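Local atomic coordinates of desmoplakin (Homo sapiens, PDB entry 3R6N), a protein that probably serves as a rigid, rod-like element of desmosomal cell adhesion, its plakin domain being built from spectrin repeats with an SH3 domain. Residues Leu118-Thr126 against Gln270-Tyr278; Ile284-Tyr292 against Leu327-Pro336. All blocks are in the same frame, centred on the assembly; numbering follows the deposited sequence.

Overall arrangement
Both contacts belong to the region where the SH3 domain meets the helical rod. Contact 1 joins the loop 118-126, between two long helices, to residues 270-278, which lead into the first SH3 strand; contact 2 pairs that strand with the last. Their centres are 13 Å apart, and they touch. Arg-274 NH1 lies 2.8 Å from Leu-333 O, and Gln-270 N lies 2.9 Å from Ile-335 O, both probable hydrogen bonds. Pro-273 packs its CB on Ile-335 CD1 at 3.4 Å. Segment 270-278 is thereby joined to strand 333-334 and the residues after it. The dithiothreitol-type molecules bind at other residues of the rod, none of them in either contact.

Contact 1 (Leu118-Thr126 against Gln270-Tyr278); sequences LYDWSDKNT and QLKPRNPDY
The backbones of Ser-122 and Leu-271 approach to 4.8 Å between their CA atoms, where an irregular loop meets the beginning of the 3-10 turn 272-274. Asp-123 and Lys-272 form the charged part of the contact: NZ donates to OD1 over 2.9 Å, coming from above the carboxylate plane. Lys-272 CB points away from loop 118-126, and the bend at chi4 (-61°) brings NZ to Asp-123. Next to this salt bridge, the Asn-275 amide is bordered by three residues. Its OD1 lies 3.2 Å from Ser-122 OG. Its ND2 lies 3.3 Å from Asp-123 OD2, with the carboxylate and amide planes 52° apart. The extended Lys-124 chain, approaching from the direction opposite to Asn-275, puts CE against ND2. The end of Lys-124 makes a long salt bridge, NZ to Asp-277 OD1 at 3.6 Å.

Ser-122 is held from its own side: Asp-120 OD1 accepts from Ser-122 N, an Asx turn, and also from Ser-122 OG on the same face of the carboxylate. Leu-271 places CG 3.5 Å from Trp-121 O, and the aliphatic CD of Arg-274 packs against the same carbonyl oxygen. Beyond the two segments, the Arg-274 guanidinium hydrogen-bonds to Ser-330 O in the 3-10 turn 330-331 and to Leu-333 O in strand 333-334. Helix 167-225 covers Trp-121 and Leu-271: His-194 stacks on the Trp-121 ring, Asn-198 donates to Trp-121 O, and Asn-198 and Tyr-201 touch Leu-271. Loop 118-126 and this helix form the seat on the spectrin-repeat rod against which the SH3 entry 270-278 packs.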
loop_
_atom_site.group_PDB
_atom_site.type_symbol
_atom_site.label_atom_id
_atom_site.label_comp_id
_atom_site.label_asym_id
_atom_site.label_seq_id
_atom_site.Cartn_x
_atom_site.Cartn_y
_atom_site.Cartn_z
ATOM N N LEU A 118 2.899 10.247 12.580
ATOM C CA LEU A 118 2.100 9.737 13.694
ATOM C C LEU A 118 0.860 8.961 13.258
ATOM O O LEU A 118 0.099 8.485 14.099
ATOM C CB LEU A 118 1.672 10.886 14.606
ATOM C CG LEU A 118 2.771 11.568 15.416
ATOM C CD1 LEU A 118 2.211 12.759 16.172
ATOM C CD2 LEU A 118 3.418 10.576 16.370
ATOM N N TYR A 119 0.650 8.841 11.951
ATOM C CA TYR A 119 -0.508 8.126 11.428
ATOM C C TYR A 119 -0.439 6.642 11.765
ATOM O O TYR A 119 0.641 6.061 11.823
ATOM C CB TYR A 119 -0.623 8.313 9.917
ATOM C CG TYR A 119 -1.990 7.977 9.369
ATOM C CD1 TYR A 119 -3.064 8.831 9.572
ATOM C CD2 TYR A 119 -2.206 6.812 8.645
ATOM C CE1 TYR A 119 -4.315 8.535 9.079
ATOM C CE2 TYR A 119 -3.455 6.508 8.143
ATOM C CZ TYR A 119 -4.508 7.373 8.364
ATOM O OH TYR A 119 -5.761 7.081 7.871
ATOM N N ASP A 120 -1.602 6.035 11.989
ATOM C CA ASP A 120 -1.693 4.615 12.328
ATOM C C ASP A 120 -2.035 3.773 11.097
ATOM O O ASP A 120 -3.105 3.931 10.510
ATOM C CB ASP A 120 -2.741 4.409 13.426
ATOM C CG ASP A 120 -2.878 2.959 13.844
ATOM O OD1 ASP A 120 -1.922 2.184 13.623
ATOM O OD2 ASP A 120 -3.941 2.598 14.398
ATOM N N TRP A 121 -1.124 2.882 10.709
ATOM C CA TRP A 121 -1.318 2.056 9.515
ATOM C C TRP A 121 -1.577 0.587 9.837
ATOM O O TRP A 121 -1.519 -0.272 8.952
ATOM C CB TRP A 121 -0.115 2.151 8.578
ATOM C CG TRP A 121 0.020 3.465 7.886
ATOM C CD1 TRP A 121 0.950 4.432 8.137
ATOM C CD2 TRP A 121 -0.800 3.964 6.822
ATOM N NE1 TRP A 121 0.760 5.502 7.294
ATOM C CE2 TRP A 121 -0.309 5.240 6.479
ATOM C CE3 TRP A 121 -1.903 3.456 6.126
ATOM C CZ2 TRP A 121 -0.882 6.013 5.477
ATOM C CZ3 TRP A 121 -2.469 4.231 5.127
ATOM C CH2 TRP A 121 -1.958 5.495 4.814
ATOM N N SER A 122 -1.859 0.299 11.103
ATOM C CA SER A 122 -2.147 -1.064 11.532
ATOM C C SER A 122 -3.517 -1.506 11.031
ATOM O O SER A 122 -4.147 -0.824 10.218
ATOM C CB SER A 122 -2.138 -1.155 13.052
ATOM O OG SER A 122 -3.160 -0.352 13.617
ATOM N N ASP A 123 -3.971 -2.655 11.520
ATOM C CA ASP A 123 -5.290 -3.169 11.175
ATOM C C ASP A 123 -6.418 -2.424 11.888
ATOM O O ASP A 123 -7.565 -2.459 11.446
ATOM C CB ASP A 123 -5.371 -4.665 11.477
ATOM C CG ASP A 123 -5.189 -4.976 12.954
ATOM O OD1 ASP A 123 -5.917 -5.852 13.476
ATOM O OD2 ASP A 123 -4.318 -4.346 13.595
ATOM N N LYS A 124 -6.090 -1.755 12.988
ATOM C CA LYS A 124 -7.074 -0.981 13.739
ATOM C C LYS A 124 -7.598 0.209 12.936
ATOM O O LYS A 124 -8.664 0.744 13.236
ATOM C CB LYS A 124 -6.473 -0.470 15.048
ATOM C CG LYS A 124 -5.948 -1.541 15.990
ATOM C CD LYS A 124 -5.153 -0.890 17.125
ATOM C CE LYS A 124 -4.498 -1.915 18.042
ATOM N NZ LYS A 124 -3.599 -1.249 19.035
ATOM N N ASN A 125 -6.841 0.635 11.929
ATOM C CA ASN A 125 -7.259 1.754 11.089
ATOM C C ASN A 125 -7.854 1.273 9.773
ATOM O O ASN A 125 -7.126 0.923 8.844
ATOM C CB ASN A 125 -6.089 2.703 10.821
ATOM C CG ASN A 125 -6.498 3.915 10.000
ATOM O OD1 ASN A 125 -7.604 4.434 10.151
ATOM N ND2 ASN A 125 -5.607 4.368 9.121
ATOM N N THR A 126 -9.182 1.263 9.699
ATOM C CA THR A 126 -9.887 0.748 8.532
ATOM C C THR A 126 -10.231 1.849 7.534
ATOM O O THR A 126 -10.622 1.566 6.398
ATOM C CB THR A 126 -11.196 0.041 8.944
ATOM O OG1 THR A 126 -11.167 -0.259 10.347
ATOM C CG2 THR A 126 -11.381 -1.240 8.151
ATOM N N GLN A 270 1.293 -7.549 5.920
ATOM C CA GLN A 270 1.030 -7.751 7.343
ATOM C C GLN A 270 0.830 -6.435 8.083
ATOM O O GLN A 270 1.642 -5.519 7.970
ATOM C CB GLN A 270 2.165 -8.528 7.999
ATOM C CG GLN A 270 2.227 -9.980 7.592
ATOM C CD GLN A 270 3.003 -10.825 8.580
ATOM O OE1 GLN A 270 2.810 -10.717 9.793
ATOM N NE2 GLN A 270 3.887 -11.676 8.067
ATOM N N LEU A 271 -0.246 -6.351 8.857
ATOM C CA LEU A 271 -0.588 -5.126 9.574
ATOM C C LEU A 271 -0.496 -5.240 11.097
ATOM O O LEU A 271 -0.068 -4.303 11.765
ATOM C CB LEU A 271 -1.987 -4.650 9.173
ATOM C CG LEU A 271 -2.081 -3.615 8.049
ATOM C CD1 LEU A 271 -1.095 -3.916 6.944
ATOM C CD2 LEU A 271 -3.501 -3.538 7.503
ATOM N N LYS A 272 -0.902 -6.376 11.652
ATOM C CA LYS A 272 -0.939 -6.513 13.106
ATOM C C LYS A 272 0.391 -6.185 13.788
ATOM O O LYS A 272 0.409 -5.521 14.824
ATOM C CB LYS A 272 -1.427 -7.902 13.517
ATOM C CG LYS A 272 -2.880 -8.154 13.174
ATOM C CD LYS A 272 -3.347 -9.496 13.698
ATOM C CE LYS A 272 -4.784 -9.764 13.297
ATOM N NZ LYS A 272 -5.707 -8.742 13.866
ATOM N N PRO A 273 1.511 -6.646 13.211
ATOM C CA PRO A 273 2.813 -6.384 13.837
ATOM C C PRO A 273 3.153 -4.898 13.948
ATOM O O PRO A 273 4.098 -4.539 14.648
ATOM C CB PRO A 273 3.793 -7.091 12.901
ATOM C CG PRO A 273 2.986 -8.171 12.266
ATOM C CD PRO A 273 1.625 -7.573 12.072
ATOM N N ARG A 274 2.393 -4.041 13.279
ATOM C CA ARG A 274 2.636 -2.607 13.368
ATOM C C ARG A 274 2.294 -2.080 14.752
ATOM O O ARG A 274 2.811 -1.040 15.168
ATOM C CB ARG A 274 1.848 -1.848 12.304
ATOM C CG ARG A 274 2.157 -2.285 10.895
ATOM C CD ARG A 274 1.661 -1.279 9.881
ATOM N NE ARG A 274 2.453 -0.053 9.908
ATOM C CZ ARG A 274 3.600 0.107 9.258
ATOM N NH1 ARG A 274 4.098 -0.881 8.529
ATOM N NH2 ARG A 274 4.251 1.257 9.341
ATOM N N ASN A 275 1.421 -2.799 15.455
ATOM C CA ASN A 275 1.046 -2.447 16.822
ATOM C C ASN A 275 2.092 -2.873 17.839
ATOM O O ASN A 275 2.622 -3.980 17.768
ATOM C CB ASN A 275 -0.299 -3.066 17.187
ATOM C CG ASN A 275 -1.452 -2.428 16.443
ATOM O OD1 ASN A 275 -1.485 -1.209 16.254
ATOM N ND2 ASN A 275 -2.409 -3.250 16.012
ATOM N N PRO A 276 2.376 -1.994 18.806
ATOM C CA PRO A 276 3.444 -2.186 19.792
ATOM C C PRO A 276 3.201 -3.402 20.674
ATOM O O PRO A 276 4.146 -3.950 21.236
ATOM C CB PRO A 276 3.388 -0.896 20.623
ATOM C CG PRO A 276 2.628 0.092 19.782
ATOM C CD PRO A 276 1.657 -0.724 18.999
ATOM N N ASP A 277 1.943 -3.815 20.774
ATOM C CA ASP A 277 1.532 -4.883 21.675
ATOM C C ASP A 277 1.540 -6.277 21.057
ATOM O O ASP A 277 1.534 -7.277 21.782
ATOM C CB ASP A 277 0.104 -4.629 22.165
ATOM C CG ASP A 277 -0.875 -4.396 21.022
ATOM O OD1 ASP A 277 -1.049 -3.226 20.639
ATOM O OD2 ASP A 277 -1.432 -5.385 20.517
ATOM N N TYR A 278 1.551 -6.349 19.728
ATOM C CA TYR A 278 1.536 -7.626 19.003
ATOM C C TYR A 278 2.765 -8.465 19.347
ATOM O O TYR A 278 3.887 -7.972 19.318
ATOM C CB TYR A 278 1.459 -7.370 17.490
ATOM C CG TYR A 278 1.711 -8.577 16.611
ATOM C CD1 TYR A 278 0.660 -9.374 16.166
ATOM C CD2 TYR A 278 3.000 -8.905 16.202
ATOM C CE1 TYR A 278 0.891 -10.474 15.351
ATOM C CE2 TYR A 278 3.240 -9.999 15.390
ATOM C CZ TYR A 278 2.184 -10.779 14.968
ATOM O OH TYR A 278 2.434 -11.865 14.160
#

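Contact 2 (Ile284-Tyr292 against Leu327-Pro336); sequences IILRALCDY and LVPSVGLIIP
Arg-287 and Ile-334 form an antiparallel hydrogen-bonded pair, with Arg-287 N donating to Ile-334 O at 3.0 Å and Ile-334 N returning the bond to Arg-287 O. Beyond the non-hydrogen-bonded pair Ala-288 and Leu-333, a third bond, Leu-289 N to Gly-332 O at 2.9 Å, is nearly straight (178°). The Arg-287 side chain runs beside that of Ile-334, whose CG2 lies over one face of the guanidinium; a bend at chi3 (73°) brings NH1 to 3.3 Å from Pro-336 CB. Leu-289 crosses Ile-334 at about a right angle, CD2 to CG2 3.6 Å. On the face bearing Leu-333, Leu-286 meets that residue methyl to methyl, CD1 to CD1, while its CD2 lies alongside Ile-335 CG1.

Farther along, the Tyr-292 ring takes Pro-329 CD over its centre, 3.4 Å from the centroid, a CH-pi contact. The 3-10 turn 330-331, closed by Gly-332 N to Pro-329 O and Leu-333 N to Ser-330 O, leads from strand 326-329 into strand 333-334, as is usual just before the last strand of an SH3 barrel.

Strand 285-288, paired with 333-334 as first strand to last in that barrel, has 304-309 on its other side. Leu-286 and Leu-333 both touch Val-318 of strand 315-319, whereas Leu-289 and Ile-334 rest on helix 167-225 at Cys-190, His-194 and Glu-197.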
loop_
_atom_site.group_PDB
_atom_site.type_symbol
_atom_site.label_atom_id
_atom_site.label_comp_id
_atom_site.label_asym_id
_atom_site.label_seq_id
_atom_site.Cartn_x
_atom_site.Cartn_y
_atom_site.Cartn_z
ATOM N N ILE A 284 10.072 -10.467 12.849
ATOM C CA ILE A 284 9.280 -9.700 11.899
ATOM C C ILE A 284 10.152 -9.072 10.813
ATOM O O ILE A 284 11.012 -8.238 11.096
ATOM C CB ILE A 284 8.471 -8.614 12.627
ATOM C CG1 ILE A 284 7.974 -9.150 13.969
ATOM C CG2 ILE A 284 7.307 -8.150 11.778
ATOM C CD1 ILE A 284 7.095 -8.185 14.726
ATOM N N ILE A 285 9.925 -9.489 9.570
ATOM C CA ILE A 285 10.693 -9.005 8.430
ATOM C C ILE A 285 10.065 -7.750 7.828
ATOM O O ILE A 285 8.880 -7.738 7.495
ATOM C CB ILE A 285 10.778 -10.070 7.319
ATOM C CG1 ILE A 285 11.143 -11.438 7.902
ATOM C CG2 ILE A 285 11.758 -9.637 6.239
ATOM C CD1 ILE A 285 12.342 -11.418 8.808
ATOM N N LEU A 286 10.862 -6.699 7.680
ATOM C CA LEU A 286 10.381 -5.450 7.106
ATOM C C LEU A 286 11.006 -5.200 5.734
ATOM O O LEU A 286 12.007 -5.819 5.374
ATOM C CB LEU A 286 10.709 -4.280 8.038
ATOM C CG LEU A 286 10.312 -4.436 9.507
ATOM C CD1 LEU A 286 10.847 -3.282 10.330
ATOM C CD2 LEU A 286 8.804 -4.547 9.648
ATOM N N ARG A 287 10.404 -4.297 4.967
ATOM C CA ARG A 287 11.013 -3.814 3.735
ATOM C C ARG A 287 10.963 -2.293 3.722
ATOM O O ARG A 287 9.960 -1.695 4.114
ATOM C CB ARG A 287 10.315 -4.378 2.495
ATOM C CG ARG A 287 10.991 -3.975 1.191
ATOM C CD ARG A 287 10.294 -4.531 -0.047
ATOM N NE ARG A 287 9.026 -3.862 -0.329
ATOM C CZ ARG A 287 7.842 -4.470 -0.320
ATOM N NH1 ARG A 287 7.763 -5.771 -0.048
ATOM N NH2 ARG A 287 6.734 -3.784 -0.585
ATOM N N ALA A 288 12.051 -1.668 3.288
ATOM C CA ALA A 288 12.107 -0.212 3.233
ATOM C C ALA A 288 11.338 0.307 2.025
ATOM O O ALA A 288 11.538 -0.159 0.904
ATOM C CB ALA A 288 13.546 0.266 3.203
ATOM N N LEU A 289 10.443 1.259 2.263
ATOM C CA LEU A 289 9.615 1.807 1.196
ATOM C C LEU A 289 10.346 2.933 0.471
ATOM O O LEU A 289 10.009 3.276 -0.663
ATOM C CB LEU A 289 8.282 2.313 1.755
ATOM C CG LEU A 289 7.328 1.290 2.385
ATOM C CD1 LEU A 289 6.027 1.944 2.861
ATOM C CD2 LEU A 289 7.034 0.155 1.415
ATOM N N CYS A 290 11.354 3.492 1.133
ATOM C CA CYS A 290 12.103 4.622 0.601
ATOM C C CYS A 290 13.438 4.763 1.322
ATOM O O CYS A 290 13.600 4.272 2.435
ATOM C CB CYS A 290 11.305 5.895 0.811
ATOM S SG CYS A 290 11.053 6.227 2.558
ATOM N N ASP A 291 14.391 5.442 0.693
ATOM C CA ASP A 291 15.664 5.724 1.344
ATOM C C ASP A 291 15.461 6.556 2.596
ATOM O O ASP A 291 14.806 7.599 2.570
ATOM C CB ASP A 291 16.624 6.466 0.410
ATOM C CG ASP A 291 17.058 5.630 -0.769
ATOM O OD1 ASP A 291 17.009 4.386 -0.676
ATOM O OD2 ASP A 291 17.448 6.229 -1.794
ATOM N N TYR A 292 16.028 6.079 3.696
ATOM C CA TYR A 292 16.128 6.877 4.904
ATOM C C TYR A 292 17.561 6.882 5.415
ATOM O O TYR A 292 18.199 5.828 5.542
ATOM C CB TYR A 292 15.176 6.382 5.996
ATOM C CG TYR A 292 15.325 7.150 7.288
ATOM C CD1 TYR A 292 14.739 8.401 7.451
ATOM C CD2 TYR A 292 16.074 6.640 8.336
ATOM C CE1 TYR A 292 14.888 9.118 8.627
ATOM C CE2 TYR A 292 16.228 7.351 9.517
ATOM C CZ TYR A 292 15.633 8.588 9.657
ATOM O OH TYR A 292 15.782 9.297 10.829
ATOM N N LEU A 327 17.295 3.547 14.276
ATOM C CA LEU A 327 15.932 4.029 14.441
ATOM C C LEU A 327 15.438 4.626 13.142
ATOM O O LEU A 327 15.857 5.717 12.757
ATOM C CB LEU A 327 15.866 5.100 15.526
ATOM C CG LEU A 327 16.143 4.662 16.958
ATOM C CD1 LEU A 327 16.250 5.876 17.858
ATOM C CD2 LEU A 327 15.048 3.719 17.432
ATOM N N VAL A 328 14.545 3.920 12.464
ATOM C CA VAL A 328 13.963 4.458 11.245
ATOM C C VAL A 328 12.461 4.650 11.410
ATOM O O VAL A 328 11.791 3.829 12.028
ATOM C CB VAL A 328 14.319 3.603 9.993
ATOM C CG1 VAL A 328 14.901 2.266 10.404
ATOM C CG2 VAL A 328 13.115 3.433 9.074
ATOM N N PRO A 329 11.939 5.767 10.880
ATOM C CA PRO A 329 10.517 6.115 10.950
ATOM C C PRO A 329 9.617 5.009 10.405
ATOM O O PRO A 329 9.831 4.512 9.298
ATOM C CB PRO A 329 10.428 7.361 10.072
ATOM C CG PRO A 329 11.777 7.978 10.186
ATOM C CD PRO A 329 12.728 6.822 10.221
ATOM N N SER A 330 8.617 4.637 11.198
ATOM C CA SER A 330 7.667 3.593 10.842
ATOM C C SER A 330 7.036 3.797 9.465
ATOM O O SER A 330 6.864 2.840 8.716
ATOM C CB SER A 330 6.583 3.488 11.919
ATOM O OG SER A 330 5.282 3.404 11.357
ATOM N N VAL A 331 6.696 5.039 9.132
ATOM C CA VAL A 331 6.051 5.330 7.855
ATOM C C VAL A 331 6.753 4.652 6.691
ATOM O O VAL A 331 6.103 4.110 5.799
ATOM C CB VAL A 331 6.058 6.828 7.535
ATOM C CG1 VAL A 331 4.799 7.199 6.767
ATOM C CG2 VAL A 331 6.189 7.644 8.803
ATOM N N GLY A 332 8.082 4.706 6.698
ATOM C CA GLY A 332 8.878 4.204 5.596
ATOM C C GLY A 332 9.199 2.725 5.671
ATOM O O GLY A 332 10.086 2.243 4.969
ATOM N N LEU A 333 8.477 1.998 6.516
ATOM C CA LEU A 333 8.677 0.559 6.642
ATOM C C LEU A 333 7.364 -0.208 6.518
ATOM O O LEU A 333 6.392 0.087 7.215
ATOM C CB LEU A 333 9.333 0.221 7.979
ATOM C CG LEU A 333 10.770 0.667 8.224
ATOM C CD1 LEU A 333 11.093 0.565 9.705
ATOM C CD2 LEU A 333 11.742 -0.155 7.392
ATOM N N ILE A 334 7.341 -1.199 5.636
ATOM C CA ILE A 334 6.172 -2.054 5.484
ATOM C C ILE A 334 6.523 -3.470 5.930
ATOM O O ILE A 334 7.698 -3.788 6.124
ATOM C CB ILE A 334 5.668 -2.059 4.025
ATOM C CG1 ILE A 334 4.208 -2.509 3.957
ATOM C CG2 ILE A 334 6.557 -2.931 3.145
ATOM C CD1 ILE A 334 3.501 -2.048 2.709
ATOM N N ILE A 335 5.510 -4.314 6.108
ATOM C CA ILE A 335 5.738 -5.700 6.508
ATOM C C ILE A 335 5.229 -6.644 5.423
ATOM O O ILE A 335 4.077 -7.071 5.450
ATOM C CB ILE A 335 5.052 -6.030 7.852
ATOM C CG1 ILE A 335 5.257 -4.891 8.855
ATOM C CG2 ILE A 335 5.568 -7.348 8.406
ATOM C CD1 ILE A 335 4.687 -5.164 10.231
ATOM N N PRO A 336 6.098 -6.985 4.468
ATOM C CA PRO A 336 5.695 -7.733 3.275
ATOM C C PRO A 336 5.222 -9.150 3.601
ATOM O O PRO A 336 5.523 -9.667 4.683
ATOM C CB PRO A 336 6.988 -7.784 2.461
ATOM C CG PRO A 336 8.054 -7.752 3.487
ATOM C CD PRO A 336 7.558 -6.814 4.539
#